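Extracellular endo-alpha-(1->5)-L-arabinanase 1 (Bacillus subtilis, PDB 1UV4) cleaves internal alpha-1,5-linked arabinofuranosyl bonds of linear and branched arabinan, aiding plant cell-wall degradation, and binds calcium. Local coordinates at residues D257-N260 with L264-H267; K46-Q51 with P277-N282; Y197-F202 with N282-S287; I155-L160 with P187-Q192. All blocks are in the same frame, centred on the assembly; numbering follows the deposited sequence.

Overall arrangement
The chain folds as a five-bladed beta-propeller whose blades meet around a central calcium site. Contact 1 lies within the last blade and supplies D257 to the metal; its H267 bonds to the backbone N of D14, the inferred proton acceptor. Contacts 2 and 3 both use strand 276-283 of that blade or the tail after it: contact 2 joins it to the first blade, contact 3 to the fourth, with centres about 19 Å apart. Contact 4 connects the third and fourth blades. I258 N of contact 1 bonds to T188 OG1 of contact 4 (3.1 Å), and the P187 side chain of contact 4 is about 4 Å from that of D133. Contacts 2 and 4 lie on opposite sides of the chain's centre.

Contact 1: residues D257-N260 with L264-H267; sequences DIVN and LVRH. With CA (calcium ion), chain D; EDO (1,2-ethanediol), chain G; EDO (1,2-ethanediol), chain E.
D257 and V265 form a hydrogen-bonded antiparallel pair in the hairpin of strands 250-259 and 263-270, part of the last blade of the propeller and the carrier of one calcium ligand. D257 N donates to V265 O at 2.9 Å, and V265 N returns a bond to D257 O at 3.0 Å, nearly straight at 161°. Next to these bonds CB of D257 rests on CG2 of V265 (3.8 Å). With CG anti to the backbone N (chi1 -161°), the D257 carboxylate is led away from strand 263-270 to chelate calcium through both oxygens, OD1 at 2.3 Å and OD2 at 2.6 Å from the ion. T16 OG1 bonds to OD2 and T188 OG1 to OD1, so hydroxyls from two other blades help fix the carboxylate's rotation; D77, E135 and waters bind the ion as well. On the other face of the hairpin, I258 and L264 make the non-hydrogen-bonded pair, CG1 of I258 meeting CD1 of L264 at 3.9 Å. V259 and V265 touch through their CG2 methyls at 4.1 Å, crossing at about a right angle. Strand 276-283 flanks strand 263-270 on its far side and brings L279 and I281 onto V265, while M17 of strand 16-20 packs on V259 and V265. Strand 250-259 is the edge of this sheet, facing the metal.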
loop_
_atom_site.group_PDB
_atom_site.type_symbol
_atom_site.label_atom_id
_atom_site.label_comp_id
_atom_site.label_asym_id
_atom_site.label_seq_id
_atom_site.Cartn_x
_atom_site.Cartn_y
_atom_site.Cartn_z
ATOM N N ASP A 257 -1.353 -4.696 3.642
ATOM C CA ASP A 257 0.077 -4.794 3.418
ATOM C C ASP A 257 0.610 -5.998 4.123
ATOM O O ASP A 257 0.150 -6.340 5.227
ATOM C CB ASP A 257 0.754 -3.506 3.907
ATOM C CG ASP A 257 2.097 -3.321 3.318
ATOM O OD1 ASP A 257 2.387 -3.775 2.183
ATOM O OD2 ASP A 257 2.931 -2.694 3.914
ATOM N N ILE A 258 1.457 -6.728 3.412
ATOM C CA ILE A 258 2.116 -7.943 3.949
ATOM C C ILE A 258 3.368 -7.503 4.644
ATOM O O ILE A 258 4.240 -6.828 4.027
ATOM C CB ILE A 258 2.432 -8.935 2.858
ATOM C CG1 ILE A 258 1.139 -9.464 2.223
ATOM C CG2 ILE A 258 3.172 -10.096 3.475
ATOM C CD1 ILE A 258 1.364 -10.120 0.803
ATOM N N VAL A 259 3.474 -7.853 5.923
ATOM C CA VAL A 259 4.524 -7.470 6.810
ATOM C C VAL A 259 5.313 -8.761 7.236
ATOM O O VAL A 259 4.735 -9.767 7.658
ATOM C CB VAL A 259 3.916 -6.630 7.968
ATOM C CG1 VAL A 259 4.947 -6.416 9.034
ATOM C CG2 VAL A 259 3.365 -5.323 7.418
ATOM N N ASN A 260 6.638 -8.757 7.085
ATOM C CA ASN A 260 7.472 -9.926 7.445
ATOM C C ASN A 260 7.051 -11.259 6.780
ATOM O O ASN A 260 7.353 -12.345 7.277
ATOM C CB ASN A 260 7.500 -10.132 8.975
ATOM C CG ASN A 260 8.093 -8.944 9.737
ATOM O OD1 ASN A 260 8.399 -7.891 9.161
ATOM N ND2 ASN A 260 8.263 -9.123 11.052
ATOM N N LEU A 264 -0.672 -9.882 7.939
ATOM C CA LEU A 264 -1.422 -8.993 7.071
ATOM C C LEU A 264 -2.031 -7.890 7.897
ATOM O O LEU A 264 -2.822 -8.157 8.799
ATOM C CB LEU A 264 -2.527 -9.760 6.316
ATOM C CG LEU A 264 -3.136 -8.913 5.194
ATOM C CD1 LEU A 264 -2.217 -8.725 4.032
ATOM C CD2 LEU A 264 -4.487 -9.421 4.720
ATOM N N VAL A 265 -1.641 -6.663 7.601
ATOM C CA VAL A 265 -2.269 -5.492 8.178
ATOM C C VAL A 265 -3.229 -4.930 7.147
ATOM O O VAL A 265 -3.012 -5.045 5.939
ATOM C CB VAL A 265 -1.223 -4.403 8.648
ATOM C CG1 VAL A 265 -0.233 -5.033 9.652
ATOM C CG2 VAL A 265 -0.471 -3.776 7.489
ATOM N N ARG A 266 -4.266 -4.289 7.627
ATOM C CA ARG A 266 -5.215 -3.619 6.708
ATOM C C ARG A 266 -6.016 -2.629 7.519
ATOM O O ARG A 266 -5.930 -2.634 8.759
ATOM C CB ARG A 266 -6.169 -4.636 6.065
ATOM C CG ARG A 266 -7.236 -5.181 6.932
ATOM C CD ARG A 266 -6.993 -6.532 7.281
ATOM N NE ARG A 266 -8.039 -7.219 8.057
ATOM C CZ ARG A 266 -7.754 -8.100 8.992
ATOM N NH1 ARG A 266 -6.494 -8.380 9.269
ATOM N NH2 ARG A 266 -8.723 -8.737 9.612
ATOM N N HIS A 267 -6.760 -1.762 6.849
ATOM C CA HIS A 267 -7.765 -0.957 7.540
ATOM C C HIS A 267 -9.129 -1.582 7.330
ATOM O O HIS A 267 -9.335 -2.339 6.389
ATOM C CB HIS A 267 -7.738 0.514 7.106
ATOM C CG HIS A 267 -8.075 0.755 5.657
ATOM N ND1 HIS A 267 -7.175 1.269 4.742
ATOM C CD2 HIS A 267 -9.233 0.556 4.970
ATOM C CE1 HIS A 267 -7.752 1.333 3.548
ATOM N NE2 HIS A 267 -8.992 0.891 3.661
HETATM CA CA CA D . 4.602 -3.147 1.931
HETATM C C1 EDO G . 8.012 -3.628 6.660
HETATM O O1 EDO G . 6.635 -3.375 6.569
HETATM C C2 EDO G . 8.270 -5.107 6.871
HETATM O O2 EDO G . 9.527 -5.280 7.480
HETATM C C1 EDO E . -12.390 -7.231 8.369
HETATM O O1 EDO E . -11.030 -7.548 8.102
HETATM C C2 EDO E . -13.092 -8.396 9.021
HETATM O O2 EDO E . -13.514 -9.325 8.038
HETATM O O HOH W 1 4.795 -5.446 1.519
HETATM O O HOH W 2 5.599 -4.677 3.967
HETATM O O HOH W 3 6.886 -2.973 1.079
HETATM O O HOH W 4 5.734 -2.508 3.857
#

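Contact 2: residues K46-Q51 with P277-N282; sequences KNWTVQ and PKLLIN
L279 meets W48 after two residues, P277 and K278, that bring strand 276-283 up to the contact; K278 itself forms a salt bridge with D273. CG of L279 is anti to the backbone N (chi1 176°), which sends the side chain out to the indole. There L279 CD2 lies 3.4 Å off the indole plane, offset toward the rim on the NE1-CE2-CZ2 side, 3.7 Å from W48 CZ2 and 3.9 Å from W48 CE2. The two side chains cross at about a right angle, and CD2 is the methyl that does the touching. The backbone of L279 takes part as well, through a water that accepts from W48 NE1 at 2.9 Å and donates to L279 O over a longer 3.3 Å; the indole N-H is thereby satisfied inside a buried contact. L280 faces the other side of the strand, onto A7 and R266. I281 returns to the W48 side, and its extended chain (chi2 -179°) brings CD1 to the edge of the indole, near the ring plane, 4.4 Å from W48 CZ2. N282 then turns away from W48, and its OD1 binds R266 NH1. W48 lies in the region of strand 49-54, an edge strand of the first blade, and also packs on L40 and S42 of strand 37-42. Strand 276-283 runs between strands 4-8 and 263-270 of the last blade, so the indole bridges the seam between the two blades.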
loop_
_atom_site.group_PDB
_atom_site.type_symbol
_atom_site.label_atom_id
_atom_site.label_comp_id
_atom_site.label_asym_id
_atom_site.label_seq_id
_atom_site.Cartn_x
_atom_site.Cartn_y
_atom_site.Cartn_z
ATOM N N LYS A 46 -1.200 -3.343 19.206
ATOM C CA LYS A 46 -2.633 -3.268 19.477
ATOM C C LYS A 46 -3.036 -1.917 20.030
ATOM O O LYS A 46 -3.990 -1.302 19.573
ATOM C CB LYS A 46 -3.032 -4.369 20.440
ATOM N N ASN A 47 -2.269 -1.442 21.012
ATOM C CA ASN A 47 -2.516 -0.160 21.635
ATOM C C ASN A 47 -1.415 0.767 21.202
ATOM O O ASN A 47 -0.251 0.593 21.570
ATOM C CB ASN A 47 -2.556 -0.304 23.143
ATOM C CG ASN A 47 -3.695 -1.188 23.595
ATOM O OD1 ASN A 47 -4.849 -0.761 23.577
ATOM N ND2 ASN A 47 -3.389 -2.404 23.948
ATOM N N TRP A 48 -1.827 1.784 20.480
ATOM C CA TRP A 48 -0.954 2.647 19.735
ATOM C C TRP A 48 -1.037 4.063 20.262
ATOM O O TRP A 48 -2.061 4.488 20.805
ATOM C CB TRP A 48 -1.375 2.660 18.252
ATOM C CG TRP A 48 -1.349 1.312 17.580
ATOM C CD1 TRP A 48 -2.335 0.381 17.535
ATOM C CD2 TRP A 48 -0.238 0.741 16.847
ATOM N NE1 TRP A 48 -1.916 -0.751 16.865
ATOM C CE2 TRP A 48 -0.637 -0.550 16.410
ATOM C CE3 TRP A 48 1.059 1.178 16.532
ATOM C CZ2 TRP A 48 0.207 -1.400 15.695
ATOM C CZ3 TRP A 48 1.903 0.307 15.819
ATOM C CH2 TRP A 48 1.468 -0.956 15.399
ATOM N N THR A 49 0.052 4.788 20.085
ATOM C CA THR A 49 0.102 6.194 20.394
ATOM C C THR A 49 0.481 6.910 19.122
ATOM O O THR A 49 1.314 6.436 18.350
ATOM C CB THR A 49 1.128 6.453 21.526
ATOM O OG1 THR A 49 2.449 6.325 21.004
ATOM C CG2 THR A 49 1.006 5.445 22.647
ATOM N N VAL A 50 -0.084 8.093 18.929
ATOM C CA VAL A 50 0.155 8.897 17.740
ATOM C C VAL A 50 1.466 9.663 17.942
ATOM O O VAL A 50 1.631 10.364 18.918
ATOM C CB VAL A 50 -0.985 9.916 17.541
ATOM C CG1 VAL A 50 -0.688 10.808 16.320
ATOM C CG2 VAL A 50 -2.304 9.195 17.375
ATOM N N GLN A 51 2.371 9.517 17.004
ATOM C CA GLN A 51 3.662 10.207 17.026
ATOM C C GLN A 51 3.615 11.439 16.140
ATOM O O GLN A 51 2.685 11.620 15.346
ATOM C CB GLN A 51 4.726 9.259 16.472
ATOM C CG GLN A 51 4.781 7.885 17.156
ATOM C CD GLN A 51 5.004 7.996 18.659
ATOM O OE1 GLN A 51 4.074 7.762 19.447
ATOM N NE2 GLN A 51 6.219 8.338 19.062
ATOM N N PRO A 277 -11.961 4.206 10.122
ATOM C CA PRO A 277 -11.050 3.120 9.734
ATOM C C PRO A 277 -10.009 2.889 10.853
ATOM O O PRO A 277 -9.340 3.810 11.335
ATOM C CB PRO A 277 -10.357 3.657 8.486
ATOM C CG PRO A 277 -10.343 5.141 8.648
ATOM C CD PRO A 277 -11.611 5.454 9.407
ATOM N N LYS A 278 -9.864 1.622 11.208
ATOM C CA LYS A 278 -8.908 1.160 12.190
ATOM C C LYS A 278 -7.952 0.169 11.541
ATOM O O LYS A 278 -8.258 -0.469 10.521
ATOM C CB LYS A 278 -9.624 0.490 13.355
ATOM C CG LYS A 278 -10.785 1.298 13.953
ATOM C CD LYS A 278 -10.284 2.582 14.617
ATOM C CE LYS A 278 -11.353 3.262 15.571
ATOM N NZ LYS A 278 -12.101 2.280 16.406
ATOM N N LEU A 279 -6.812 -0.013 12.212
ATOM C CA LEU A 279 -5.791 -1.008 11.844
ATOM C C LEU A 279 -6.155 -2.378 12.398
ATOM O O LEU A 279 -6.232 -2.544 13.609
ATOM C CB LEU A 279 -4.455 -0.562 12.394
ATOM C CG LEU A 279 -3.269 -1.498 12.219
ATOM C CD1 LEU A 279 -2.991 -1.804 10.793
ATOM C CD2 LEU A 279 -2.026 -0.887 12.834
ATOM N N LEU A 280 -6.363 -3.353 11.506
ATOM C CA LEU A 280 -6.651 -4.746 11.874
ATOM C C LEU A 280 -5.476 -5.579 11.395
ATOM O O LEU A 280 -4.896 -5.365 10.330
ATOM C CB LEU A 280 -7.917 -5.255 11.234
ATOM C CG LEU A 280 -9.225 -4.876 11.902
ATOM C CD1 LEU A 280 -9.505 -3.415 11.946
ATOM C CD2 LEU A 280 -10.387 -5.590 11.206
ATOM N N ILE A 281 -5.091 -6.539 12.216
ATOM C CA ILE A 281 -3.908 -7.349 11.940
ATOM C C ILE A 281 -4.219 -8.827 12.155
ATOM O O ILE A 281 -4.797 -9.187 13.176
ATOM C CB ILE A 281 -2.732 -6.915 12.854
ATOM C CG1 ILE A 281 -2.493 -5.392 12.787
ATOM C CG2 ILE A 281 -1.481 -7.704 12.482
ATOM C CD1 ILE A 281 -1.349 -4.949 13.627
ATOM N N ASN A 282 -3.827 -9.661 11.191
ATOM C CA ASN A 282 -3.951 -11.112 11.315
ATOM C C ASN A 282 -2.646 -11.782 10.961
ATOM O O ASN A 282 -1.881 -11.266 10.175
ATOM C CB ASN A 282 -4.976 -11.678 10.316
ATOM C CG ASN A 282 -6.390 -11.622 10.815
ATOM O OD1 ASN A 282 -6.950 -10.533 10.914
ATOM N ND2 ASN A 282 -6.972 -12.779 11.098
HETATM O O HOH W 5 -3.705 -2.668 15.652
#

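Contact 3: residues Y197-F202 with N282-S287; sequences YLMVSF and NDLNWS
Y197 lies against W286 along almost its whole length. Its CB is 3.8 Å from W286 CZ3, and the same indole carbon comes closest at Y197 CG (3.4 Å), over one face of the phenol ring and offset toward the rim. Further out, CE2 of Y197 passes W286 CE3 at 3.9 Å. The pair is oblique, with planes inclined at 44° and centroids 4.6 Å apart, and the two side chains run antiparallel alongside one another. At the tip, OH of Y197 bonds to G289 O and takes a hydrogen bond from a water 2.8 Å away, which also donates to W286 O. The indole's own N-H is held by G261 O. Beside this pair M199, extended beyond CG, reaches L284 tip to tip, CE to CD2 at 4.1 Å. In the tail, N285 OD1 receives both S287 N, at 2.6 Å, and S287 OG; the first bond makes an Asx turn that bends the chain at W286. Here the segment following the last strand of the final blade lies across strand 195-203 of the fourth, burying large apolar and aromatic side chains between blades, as in the interblade packing of beta-propellers.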
loop_
_atom_site.group_PDB
_atom_site.type_symbol
_atom_site.label_atom_id
_atom_site.label_comp_id
_atom_site.label_asym_id
_atom_site.label_seq_id
_atom_site.Cartn_x
_atom_site.Cartn_y
_atom_site.Cartn_z
ATOM N N TYR A 197 2.893 -13.518 -5.197
ATOM C CA TYR A 197 1.514 -13.251 -4.808
ATOM C C TYR A 197 1.225 -11.779 -4.827
ATOM O O TYR A 197 1.998 -10.999 -4.254
ATOM C CB TYR A 197 1.197 -13.793 -3.407
ATOM C CG TYR A 197 1.263 -15.299 -3.326
ATOM C CD1 TYR A 197 0.146 -16.103 -3.610
ATOM C CD2 TYR A 197 2.463 -15.937 -3.004
ATOM C CE1 TYR A 197 0.229 -17.487 -3.568
ATOM C CE2 TYR A 197 2.556 -17.357 -2.974
ATOM C CZ TYR A 197 1.438 -18.120 -3.241
ATOM O OH TYR A 197 1.507 -19.498 -3.198
ATOM N N LEU A 198 0.140 -11.405 -5.478
ATOM C CA LEU A 198 -0.351 -10.026 -5.526
ATOM C C LEU A 198 -1.696 -9.955 -4.803
ATOM O O LEU A 198 -2.608 -10.708 -5.120
ATOM C CB LEU A 198 -0.537 -9.576 -6.941
ATOM C CG LEU A 198 -1.132 -8.181 -7.122
ATOM C CD1 LEU A 198 -0.231 -7.074 -6.595
ATOM C CD2 LEU A 198 -1.410 -7.947 -8.608
ATOM N N MET A 199 -1.816 -9.095 -3.810
ATOM C CA MET A 199 -3.093 -8.724 -3.245
ATOM C C MET A 199 -3.410 -7.285 -3.638
ATOM O O MET A 199 -2.520 -6.451 -3.707
ATOM C CB MET A 199 -3.083 -8.796 -1.731
ATOM C CG MET A 199 -2.726 -10.089 -1.179
ATOM S SD MET A 199 -2.943 -10.066 0.651
ATOM C CE MET A 199 -2.543 -11.725 1.069
ATOM N N VAL A 200 -4.678 -7.017 -3.939
ATOM C CA VAL A 200 -5.139 -5.672 -4.222
ATOM C C VAL A 200 -6.414 -5.422 -3.408
ATOM O O VAL A 200 -7.053 -6.348 -2.920
ATOM C CB VAL A 200 -5.419 -5.445 -5.725
ATOM C CG1 VAL A 200 -4.205 -5.713 -6.527
ATOM C CG2 VAL A 200 -6.564 -6.314 -6.209
ATOM N N SER A 201 -6.724 -4.153 -3.173
ATOM C CA SER A 201 -8.037 -3.764 -2.690
ATOM C C SER A 201 -8.966 -3.531 -3.883
ATOM O O SER A 201 -8.617 -2.775 -4.776
ATOM C CB SER A 201 -7.906 -2.492 -1.858
ATOM O OG SER A 201 -7.107 -2.725 -0.718
ATOM N N PHE A 202 -10.101 -4.213 -3.927
ATOM C CA PHE A 202 -11.185 -3.878 -4.843
ATOM C C PHE A 202 -11.978 -2.781 -4.133
ATOM O O PHE A 202 -12.273 -2.915 -2.943
ATOM C CB PHE A 202 -12.110 -5.089 -5.091
ATOM C CG PHE A 202 -11.614 -6.090 -6.104
ATOM C CD1 PHE A 202 -10.392 -5.955 -6.748
ATOM C CD2 PHE A 202 -12.393 -7.197 -6.376
ATOM C CE1 PHE A 202 -9.932 -6.914 -7.644
ATOM C CE2 PHE A 202 -11.977 -8.135 -7.309
ATOM C CZ PHE A 202 -10.746 -7.984 -7.955
ATOM N N ASN A 282 -3.827 -9.661 11.191
ATOM C CA ASN A 282 -3.951 -11.112 11.315
ATOM C C ASN A 282 -2.646 -11.782 10.961
ATOM O O ASN A 282 -1.881 -11.266 10.175
ATOM C CB ASN A 282 -4.976 -11.678 10.316
ATOM C CG ASN A 282 -6.390 -11.622 10.815
ATOM O OD1 ASN A 282 -6.950 -10.533 10.914
ATOM N ND2 ASN A 282 -6.972 -12.779 11.098
ATOM N N ASP A 283 -2.424 -12.989 11.475
ATOM C CA ASP A 283 -1.391 -13.861 10.917
ATOM C C ASP A 283 -1.819 -14.277 9.528
ATOM O O ASP A 283 -3.021 -14.379 9.229
ATOM C CB ASP A 283 -1.278 -15.092 11.740
ATOM C CG ASP A 283 -0.928 -14.796 13.170
ATOM O OD1 ASP A 283 0.102 -14.121 13.395
ATOM O OD2 ASP A 283 -1.624 -15.169 14.134
ATOM N N LEU A 284 -0.835 -14.508 8.673
ATOM C CA LEU A 284 -1.038 -14.980 7.302
ATOM C C LEU A 284 -0.351 -16.317 7.159
ATOM O O LEU A 284 0.818 -16.479 7.563
ATOM C CB LEU A 284 -0.401 -13.997 6.321
ATOM C CG LEU A 284 -0.932 -13.777 4.921
ATOM C CD1 LEU A 284 -2.424 -13.612 4.884
ATOM C CD2 LEU A 284 -0.195 -12.565 4.362
ATOM N N ASN A 285 -1.101 -17.289 6.644
ATOM C CA ASN A 285 -0.644 -18.651 6.353
ATOM C C ASN A 285 -0.548 -18.824 4.827
ATOM O O ASN A 285 -1.363 -18.298 4.112
ATOM C CB ASN A 285 -1.688 -19.610 6.983
ATOM C CG ASN A 285 -1.365 -21.093 6.834
ATOM O OD1 ASN A 285 -0.647 -21.509 5.946
ATOM N ND2 ASN A 285 -1.962 -21.908 7.707
ATOM N N TRP A 286 0.486 -19.480 4.327
ATOM C CA TRP A 286 0.603 -19.776 2.891
ATOM C C TRP A 286 0.593 -21.242 2.586
ATOM O O TRP A 286 0.840 -21.627 1.435
ATOM C CB TRP A 286 1.922 -19.243 2.334
ATOM C CG TRP A 286 2.121 -17.805 2.578
ATOM C CD1 TRP A 286 2.777 -17.229 3.631
ATOM C CD2 TRP A 286 1.665 -16.735 1.752
ATOM N NE1 TRP A 286 2.741 -15.865 3.509
ATOM C CE2 TRP A 286 2.072 -15.535 2.359
ATOM C CE3 TRP A 286 0.945 -16.668 0.551
ATOM C CZ2 TRP A 286 1.803 -14.295 1.815
ATOM C CZ3 TRP A 286 0.677 -15.434 0.021
ATOM C CH2 TRP A 286 1.093 -14.266 0.643
ATOM N N SER A 287 0.436 -22.066 3.618
ATOM C CA SER A 287 0.638 -23.491 3.472
ATOM C C SER A 287 -0.267 -24.143 2.416
ATOM O O SER A 287 0.108 -25.179 1.887
ATOM C CB SER A 287 0.515 -24.214 4.837
ATOM O OG SER A 287 -0.784 -24.095 5.372
HETATM O O HOH W 6 2.363 -21.128 -1.097
#

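Contact 4: residues I155-L160 with P187-Q192; sequences IKLTKL and PTLTYQ. With EDO (1,2-ethanediol), chain F.
K156 NZ, one residue on from the I155 that packs on P187, is gripped by three oxygens: S153 OG, S173 OG and O2 of an ethanediol, the last 3.1 Å from NZ. It points to the side of strand 155-160 away from P187, and the contact itself is apolar. I155 comes over one face of the P187 ring. Its CG2 branch, anti to the backbone N, is set out beyond P187 CB (3.7 Å) and CG (3.9 Å), while I155 CD1, at the end of the other branch, sits above the ring near P187 CD at 3.9 Å. The two side chains cross obliquely. Further along, a touch between L157 and L189 is doubtful, because the L189 side chain has two conformers. On the strand of P187, T188 OG1 and L189 N both bond to E135 OE2, so two consecutive residues position a carboxylate that binds calcium. The P187 side chain is about 4 Å from those of E135 and D133, the latter inferred to tune the catalytic acid. The chemistry implies an apolar interface between the third and fourth blades, held by van der Waals contact without a hydrogen bond across it and bordered by the polar groups of the calcium and active-site region.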
loop_
_atom_site.group_PDB
_atom_site.type_symbol
_atom_site.label_atom_id
_atom_site.label_comp_id
_atom_site.label_asym_id
_atom_site.label_seq_id
_atom_site.Cartn_x
_atom_site.Cartn_y
_atom_site.Cartn_z
ATOM N N ILE A 155 -3.104 -1.553 -11.699
ATOM C CA ILE A 155 -1.842 -1.784 -11.014
ATOM C C ILE A 155 -0.687 -2.021 -11.962
ATOM O O ILE A 155 -0.768 -2.816 -12.899
ATOM C CB ILE A 155 -1.992 -2.975 -10.079
ATOM C CG1 ILE A 155 -3.255 -2.780 -9.208
ATOM C CG2 ILE A 155 -0.747 -3.162 -9.194
ATOM C CD1 ILE A 155 -3.332 -1.579 -8.385
ATOM N N LYS A 156 0.372 -1.232 -11.700
ATOM C CA LYS A 156 1.589 -1.235 -12.501
ATOM C C LYS A 156 2.758 -1.729 -11.657
ATOM O O LYS A 156 2.700 -1.708 -10.443
ATOM C CB LYS A 156 1.881 0.150 -13.011
ATOM C CG LYS A 156 0.725 0.836 -13.773
ATOM C CD LYS A 156 0.211 0.032 -14.949
ATOM C CE LYS A 156 -1.001 0.642 -15.564
ATOM N NZ LYS A 156 -1.441 -0.144 -16.752
ATOM N N LEU A 157 3.819 -2.098 -12.357
ATOM C CA LEU A 157 5.023 -2.686 -11.772
ATOM C C LEU A 157 6.273 -2.257 -12.551
ATOM O O LEU A 157 6.277 -2.301 -13.751
ATOM C CB LEU A 157 4.905 -4.197 -11.768
ATOM C CG LEU A 157 6.083 -5.001 -11.256
ATOM C CD1 LEU A 157 6.193 -4.897 -9.768
ATOM C CD2 LEU A 157 5.979 -6.469 -11.727
ATOM N N THR A 158 7.300 -1.813 -11.820
ATOM C CA THR A 158 8.584 -1.533 -12.418
ATOM C C THR A 158 9.690 -2.125 -11.534
ATOM O O THR A 158 9.607 -2.125 -10.309
ATOM C CB THR A 158 8.800 -0.009 -12.606
ATOM O OG1 THR A 158 10.092 0.252 -13.162
ATOM C CG2 THR A 158 8.734 0.718 -11.272
ATOM N N LYS A 159 10.754 -2.524 -12.191
ATOM C CA LYS A 159 11.992 -2.880 -11.499
ATOM C C LYS A 159 12.574 -1.582 -10.959
ATOM O O LYS A 159 12.330 -0.462 -11.488
ATOM C CB LYS A 159 12.983 -3.584 -12.433
ATOM C CG LYS A 159 14.196 -4.223 -11.750
ATOM C CD LYS A 159 14.938 -5.159 -12.727
ATOM C CE LYS A 159 16.294 -5.557 -12.178
ATOM N NZ LYS A 159 16.209 -6.415 -11.023
ATOM N N LEU A 160 13.385 -1.694 -9.922
ATOM C CA LEU A 160 14.101 -0.570 -9.351
ATOM C C LEU A 160 15.601 -0.797 -9.439
ATOM O O LEU A 160 16.101 -1.909 -9.328
ATOM C CB LEU A 160 13.726 -0.385 -7.875
ATOM C CG LEU A 160 12.275 0.001 -7.588
ATOM C CD1 LEU A 160 11.996 -0.120 -6.077
ATOM C CD2 LEU A 160 11.947 1.367 -8.085
ATOM N N PRO A 187 -1.754 -2.142 -4.144
ATOM C CA PRO A 187 -1.117 -3.455 -4.221
ATOM C C PRO A 187 -0.193 -3.775 -3.041
ATOM O O PRO A 187 0.417 -2.926 -2.435
ATOM C CB PRO A 187 -0.304 -3.352 -5.503
ATOM C CG PRO A 187 0.081 -1.916 -5.560
ATOM C CD PRO A 187 -1.191 -1.193 -5.118
ATOM N N THR A 188 -0.110 -5.092 -2.782
ATOM C CA THR A 188 0.941 -5.667 -1.956
ATOM C C THR A 188 1.402 -6.953 -2.628
ATOM O O THR A 188 0.620 -7.652 -3.205
ATOM C CB THR A 188 0.464 -5.884 -0.471
ATOM O OG1 THR A 188 1.594 -6.294 0.332
ATOM C CG2 THR A 188 -0.544 -6.967 -0.329
ATOM N N LEU A 189 2.706 -7.194 -2.626
ATOM C CA LEU A 189 3.304 -8.242 -3.432
ATOM C C LEU A 189 4.426 -8.881 -2.671
ATOM O O LEU A 189 5.278 -8.169 -2.154
ATOM C CB LEU A 189 3.807 -7.593 -4.743
ATOM C CG LEU A 189 3.984 -8.308 -6.099
ATOM C CD1 LEU A 189 3.289 -9.609 -6.190
ATOM C CD2 LEU A 189 3.697 -7.439 -7.340
ATOM N N THR A 190 4.450 -10.222 -2.635
ATOM C CA THR A 190 5.472 -10.973 -1.926
ATOM C C THR A 190 5.777 -12.244 -2.688
ATOM O O THR A 190 4.933 -12.734 -3.443
ATOM C CB THR A 190 4.987 -11.286 -0.487
ATOM O OG1 THR A 190 6.049 -11.898 0.290
ATOM C CG2 THR A 190 3.848 -12.307 -0.464
ATOM N N TYR A 191 6.984 -12.770 -2.486
ATOM C CA TYR A 191 7.391 -14.041 -3.071
ATOM C C TYR A 191 7.484 -15.095 -1.954
ATOM O O TYR A 191 8.250 -14.925 -0.993
ATOM C CB TYR A 191 8.723 -13.836 -3.783
ATOM C CG TYR A 191 9.275 -15.072 -4.433
ATOM C CD1 TYR A 191 8.718 -15.566 -5.605
ATOM C CD2 TYR A 191 10.326 -15.748 -3.848
ATOM C CE1 TYR A 191 9.229 -16.727 -6.205
ATOM C CE2 TYR A 191 10.819 -16.905 -4.387
ATOM C CZ TYR A 191 10.290 -17.372 -5.582
ATOM O OH TYR A 191 10.838 -18.532 -6.096
ATOM N N GLN A 192 6.683 -16.165 -2.072
ATOM C CA GLN A 192 6.643 -17.235 -1.067
ATOM C C GLN A 192 6.487 -18.554 -1.796
ATOM O O GLN A 192 5.635 -18.658 -2.678
ATOM C CB GLN A 192 5.424 -17.080 -0.143
ATOM C CG GLN A 192 5.333 -15.769 0.540
ATOM C CD GLN A 192 6.380 -15.594 1.619
ATOM O OE1 GLN A 192 6.781 -16.566 2.284
ATOM N NE2 GLN A 192 6.855 -14.364 1.781
HETATM C C1 EDO F . 2.430 -0.795 -19.474
HETATM O O1 EDO F . 2.040 -2.151 -19.373
HETATM C C2 EDO F . 1.937 -0.043 -18.264
HETATM O O2 EDO F . 0.821 0.731 -18.627
#